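Local coordinates for protein ATP phosphoribosyltransferase (Methanobacterium thermoautotrophicum, PDB 2VD3) that probably catalyses the magnesium-dependent condensation of ATP with 5-phosphoribosyl 1-diphosphate, the first step of histidine biosynthesis, and is inhibited by the end product histidine, at residues V210-D224 with V274-I287. Sequence-based numbering, arbitrary orientation.
Sequences VIDAEGKRLVMLNID and VGARDILVVPIERI. With HIS (histidine), chain C.
Asn222 and Asp278 meet beside a bound histidine, the feedback inhibitor. Asn222 ND2 gives one hydrogen to Asp278 OD2 at 2.9 Å, on the anti side of the carboxylate, and the other to the ligand's OXT at 2.7 Å, while Asn222 OD1 accepts from the ligand's amino N. Three bonds thus fix the amide's rotation, with its plane turned 74° from the Asp278 carboxylate. Asp278 O accepts a hydrogen bond from the ligand's NE2 at 3.0 Å, and Met220 CB and the Leu280 isobutyl group line the imidazole. Across the strands, Met220 SD lies 3.6 Å from Val282 CG2, with Met220 CG anti to its carbonyl carbon (chi1 -57°) and an extended chi2 carrying the sulfur over to that methyl. Leu218, Met220, Asn222, Leu280 and Val282 share one face of the four-stranded antiparallel sheet in the GlnB-like C-terminal domain, where strand 216-224 runs inside, 279-283 is outermost within the chain and Asp278 turns the corner. Paired backbone bonds join Leu218 with Val282 and Met220 with Leu280; a beta bulge then shifts the register, and Asn222 pairs with Arg277. Beyond it, Ile223 CD1 presses on Gly275, 3.3 Å from its C, where a Schellman motif closes helix 264-272. At the far end, Ala213 and Lys216 pack on Ile287. Thr239 OG1 of the second subunit is also hydrogen-bonded to Asp278 OD2, and residues 279-281 continue the sheet into that chain, whose Thr242 and Val258 help hold the ligand.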
# COMPACT_ATOMS: atom_id res chain seq x y z
N VAL A 210 -12.77 3.58 -32.06
CA VAL A 210 -11.90 2.65 -31.33
C VAL A 210 -12.60 1.32 -31.07
O VAL A 210 -11.96 0.26 -31.08
CB VAL A 210 -11.38 3.27 -30.00
CG1 VAL A 210 -10.70 2.23 -29.12
CG2 VAL A 210 -10.43 4.41 -30.30
N ILE A 211 -13.91 1.37 -30.84
CA ILE A 211 -14.70 0.17 -30.56
C ILE A 211 -14.85 -0.70 -31.80
O ILE A 211 -14.85 -1.93 -31.70
CB ILE A 211 -16.09 0.53 -30.00
CG1 ILE A 211 -15.97 1.02 -28.56
CG2 ILE A 211 -17.04 -0.67 -30.06
CD1 ILE A 211 -17.14 1.82 -28.13
N ASP A 212 -14.98 -0.07 -32.96
CA ASP A 212 -15.10 -0.81 -34.21
C ASP A 212 -13.76 -1.37 -34.66
O ASP A 212 -13.71 -2.22 -35.56
CB ASP A 212 -15.72 0.07 -35.30
CG ASP A 212 -17.15 0.48 -34.99
OD1 ASP A 212 -17.86 -0.28 -34.29
OD2 ASP A 212 -17.56 1.57 -35.46
N ALA A 213 -12.68 -0.90 -34.05
CA ALA A 213 -11.34 -1.42 -34.36
C ALA A 213 -11.02 -2.69 -33.57
O ALA A 213 -10.02 -3.36 -33.87
CB ALA A 213 -10.27 -0.34 -34.12
N GLU A 214 -11.85 -3.01 -32.57
CA GLU A 214 -11.62 -4.16 -31.71
C GLU A 214 -11.65 -5.45 -32.51
O GLU A 214 -12.58 -5.69 -33.29
CB GLU A 214 -12.62 -4.21 -30.54
CG GLU A 214 -12.55 -5.48 -29.65
CD GLU A 214 -13.53 -6.59 -30.09
OE1 GLU A 214 -14.72 -6.28 -30.35
OE2 GLU A 214 -13.13 -7.78 -30.15
N GLY A 215 -10.61 -6.27 -32.33
CA GLY A 215 -10.47 -7.53 -33.04
C GLY A 215 -10.25 -7.34 -34.53
O GLY A 215 -10.49 -8.27 -35.31
N LYS A 216 -9.82 -6.15 -34.93
CA LYS A 216 -9.53 -5.90 -36.34
C LYS A 216 -8.07 -5.49 -36.49
O LYS A 216 -7.64 -4.50 -35.90
CB LYS A 216 -10.44 -4.81 -36.92
CG LYS A 216 -11.93 -4.99 -36.67
CD LYS A 216 -12.48 -6.16 -37.45
CE LYS A 216 -13.98 -6.11 -37.51
NZ LYS A 216 -14.53 -7.48 -37.64
N ARG A 217 -7.32 -6.23 -37.30
CA ARG A 217 -5.93 -5.88 -37.55
C ARG A 217 -5.72 -5.71 -39.05
O ARG A 217 -6.53 -6.20 -39.85
CB ARG A 217 -4.98 -6.96 -37.01
CG ARG A 217 -5.06 -7.25 -35.51
CD ARG A 217 -4.67 -6.06 -34.65
NE ARG A 217 -4.20 -6.48 -33.33
CZ ARG A 217 -4.98 -6.75 -32.28
NH1 ARG A 217 -4.43 -7.14 -31.13
NH2 ARG A 217 -6.30 -6.63 -32.37
N LEU A 218 -4.65 -5.01 -39.43
CA LEU A 218 -4.26 -4.87 -40.83
C LEU A 218 -3.16 -5.88 -41.18
O LEU A 218 -2.02 -5.76 -40.71
CB LEU A 218 -3.79 -3.44 -41.15
CG LEU A 218 -3.28 -3.11 -42.56
CD1 LEU A 218 -4.40 -3.05 -43.56
CD2 LEU A 218 -2.49 -1.80 -42.57
N VAL A 219 -3.51 -6.87 -42.01
CA VAL A 219 -2.61 -7.95 -42.37
C VAL A 219 -1.92 -7.69 -43.71
O VAL A 219 -2.58 -7.41 -44.70
CB VAL A 219 -3.34 -9.32 -42.36
CG1 VAL A 219 -2.43 -10.45 -42.87
CG2 VAL A 219 -3.83 -9.63 -40.96
N MET A 220 -0.58 -7.76 -43.70
CA MET A 220 0.24 -7.52 -44.89
C MET A 220 1.10 -8.75 -45.21
O MET A 220 1.58 -9.43 -44.30
CB MET A 220 1.18 -6.33 -44.68
CG MET A 220 0.50 -5.03 -44.33
SD MET A 220 1.64 -3.83 -43.61
CE MET A 220 2.36 -3.06 -45.05
N LEU A 221 1.31 -9.00 -46.50
CA LEU A 221 2.10 -10.15 -46.95
C LEU A 221 2.75 -9.91 -48.31
O LEU A 221 2.26 -9.12 -49.12
CB LEU A 221 1.25 -11.42 -47.00
CG LEU A 221 -0.02 -11.48 -47.85
CD1 LEU A 221 0.25 -11.64 -49.36
CD2 LEU A 221 -0.88 -12.62 -47.38
N ASN A 222 3.86 -10.60 -48.55
CA ASN A 222 4.50 -10.64 -49.85
C ASN A 222 4.11 -11.93 -50.58
O ASN A 222 4.27 -13.02 -50.05
CB ASN A 222 6.02 -10.54 -49.71
CG ASN A 222 6.48 -9.19 -49.21
OD1 ASN A 222 5.90 -8.15 -49.55
ND2 ASN A 222 7.54 -9.18 -48.41
N ILE A 223 3.58 -11.78 -51.80
CA ILE A 223 3.19 -12.94 -52.61
C ILE A 223 3.76 -12.83 -54.02
O ILE A 223 3.82 -11.74 -54.59
CB ILE A 223 1.64 -13.14 -52.64
CG1 ILE A 223 1.25 -14.48 -53.26
CG2 ILE A 223 0.94 -12.02 -53.39
CD1 ILE A 223 1.54 -15.68 -52.39
N ASP A 224 4.18 -13.97 -54.56
CA ASP A 224 4.55 -14.05 -55.97
C ASP A 224 3.27 -13.92 -56.79
O ASP A 224 2.24 -14.54 -56.46
CB ASP A 224 5.30 -15.35 -56.27
CG ASP A 224 6.58 -15.49 -55.45
OD1 ASP A 224 7.68 -15.22 -56.00
OD2 ASP A 224 6.50 -15.85 -54.25
N VAL A 274 -0.32 -21.19 -49.84
CA VAL A 274 -0.47 -20.61 -51.17
C VAL A 274 0.81 -19.88 -51.64
O VAL A 274 0.92 -19.50 -52.81
CB VAL A 274 -1.76 -19.73 -51.26
CG1 VAL A 274 -1.59 -18.50 -52.16
CG2 VAL A 274 -2.94 -20.59 -51.73
N GLY A 275 1.77 -19.73 -50.74
CA GLY A 275 3.05 -19.12 -51.09
C GLY A 275 3.26 -17.74 -50.49
O GLY A 275 4.21 -17.04 -50.84
N ALA A 276 2.36 -17.35 -49.59
CA ALA A 276 2.52 -16.09 -48.86
C ALA A 276 3.69 -16.18 -47.90
O ALA A 276 3.87 -17.19 -47.22
CB ALA A 276 1.25 -15.75 -48.12
N ARG A 277 4.50 -15.13 -47.89
CA ARG A 277 5.56 -15.00 -46.88
C ARG A 277 5.54 -13.62 -46.24
O ARG A 277 4.83 -12.72 -46.70
CB ARG A 277 6.94 -15.36 -47.46
CG ARG A 277 7.31 -14.73 -48.80
CD ARG A 277 8.38 -15.58 -49.49
NE ARG A 277 8.56 -15.24 -50.91
CZ ARG A 277 9.63 -14.61 -51.41
NH1 ARG A 277 9.70 -14.36 -52.71
NH2 ARG A 277 10.63 -14.25 -50.61
N ASP A 278 6.32 -13.48 -45.16
CA ASP A 278 6.51 -12.21 -44.44
C ASP A 278 5.19 -11.60 -43.97
O ASP A 278 4.92 -10.41 -44.18
CB ASP A 278 7.29 -11.21 -45.31
CG ASP A 278 8.40 -11.87 -46.09
OD1 ASP A 278 9.18 -12.63 -45.47
OD2 ASP A 278 8.49 -11.64 -47.31
N ILE A 279 4.37 -12.43 -43.34
CA ILE A 279 3.05 -12.00 -42.91
C ILE A 279 3.14 -11.09 -41.68
O ILE A 279 3.65 -11.48 -40.63
CB ILE A 279 2.10 -13.18 -42.64
CG1 ILE A 279 2.10 -14.14 -43.85
CG2 ILE A 279 0.69 -12.67 -42.36
CD1 ILE A 279 1.48 -15.50 -43.56
N LEU A 280 2.64 -9.87 -41.85
CA LEU A 280 2.68 -8.87 -40.80
C LEU A 280 1.27 -8.61 -40.33
O LEU A 280 0.32 -8.57 -41.13
CB LEU A 280 3.27 -7.55 -41.32
CG LEU A 280 4.44 -7.56 -42.31
CD1 LEU A 280 4.81 -6.14 -42.63
CD2 LEU A 280 5.65 -8.35 -41.78
N VAL A 281 1.15 -8.45 -39.02
CA VAL A 281 -0.09 -8.03 -38.42
C VAL A 281 0.19 -6.69 -37.77
O VAL A 281 0.98 -6.61 -36.84
CB VAL A 281 -0.62 -9.06 -37.39
CG1 VAL A 281 -2.00 -8.66 -36.91
CG2 VAL A 281 -0.68 -10.47 -38.02
N VAL A 282 -0.43 -5.64 -38.32
CA VAL A 282 -0.20 -4.26 -37.92
C VAL A 282 -1.45 -3.77 -37.16
O VAL A 282 -2.57 -4.06 -37.59
CB VAL A 282 0.04 -3.36 -39.17
CG1 VAL A 282 0.35 -1.92 -38.79
CG2 VAL A 282 1.15 -3.91 -40.04
N PRO A 283 -1.27 -3.05 -36.04
CA PRO A 283 -2.44 -2.60 -35.28
C PRO A 283 -3.21 -1.48 -35.98
O PRO A 283 -2.63 -0.68 -36.72
CB PRO A 283 -1.83 -2.07 -33.98
CG PRO A 283 -0.46 -1.63 -34.36
CD PRO A 283 -0.01 -2.59 -35.42
N ILE A 284 -4.52 -1.46 -35.74
CA ILE A 284 -5.38 -0.39 -36.21
C ILE A 284 -6.01 0.29 -34.98
O ILE A 284 -6.64 -0.38 -34.17
CB ILE A 284 -6.50 -0.91 -37.16
CG1 ILE A 284 -5.89 -1.59 -38.39
CG2 ILE A 284 -7.44 0.23 -37.57
CD1 ILE A 284 -6.90 -2.31 -39.30
N GLU A 285 -5.84 1.60 -34.86
CA GLU A 285 -6.38 2.32 -33.71
C GLU A 285 -7.88 2.62 -33.82
O GLU A 285 -8.63 2.45 -32.86
CB GLU A 285 -5.57 3.60 -33.47
CG GLU A 285 -5.66 4.14 -32.06
CD GLU A 285 -4.84 5.39 -31.88
OE1 GLU A 285 -3.90 5.38 -31.05
OE2 GLU A 285 -5.11 6.39 -32.57
N ARG A 286 -8.31 3.07 -34.99
CA ARG A 286 -9.70 3.48 -35.21
C ARG A 286 -10.15 3.02 -36.58
O ARG A 286 -9.41 3.14 -37.56
CB ARG A 286 -9.83 4.99 -35.16
CG ARG A 286 -9.91 5.59 -33.80
CD ARG A 286 -9.63 7.10 -33.82
NE ARG A 286 -8.30 7.41 -33.32
CZ ARG A 286 -7.78 8.63 -33.27
NH1 ARG A 286 -8.46 9.70 -33.69
NH2 ARG A 286 -6.56 8.80 -32.79
N ILE A 287 -11.38 2.50 -36.65
CA ILE A 287 -12.02 2.24 -37.94
C ILE A 287 -13.32 3.05 -38.03
O ILE A 287 -14.10 3.09 -37.08
CB ILE A 287 -12.31 0.73 -38.16
CG1 ILE A 287 -11.01 -0.06 -38.05
CG2 ILE A 287 -13.00 0.49 -39.51
CD1 ILE A 287 -11.17 -1.55 -38.24
N HIS C . 7.60 -5.60 -48.90
CA HIS C . 8.15 -5.16 -47.58
C HIS C . 9.14 -6.18 -47.02
O HIS C . 9.85 -5.89 -46.06
CB HIS C . 7.02 -4.93 -46.57
CG HIS C . 6.11 -6.12 -46.39
ND1 HIS C . 4.79 -6.10 -46.77
CD2 HIS C . 6.35 -7.35 -45.89
CE1 HIS C . 4.24 -7.27 -46.50
NE2 HIS C . 5.17 -8.05 -45.97
OXT HIS C . 9.24 -7.31 -47.51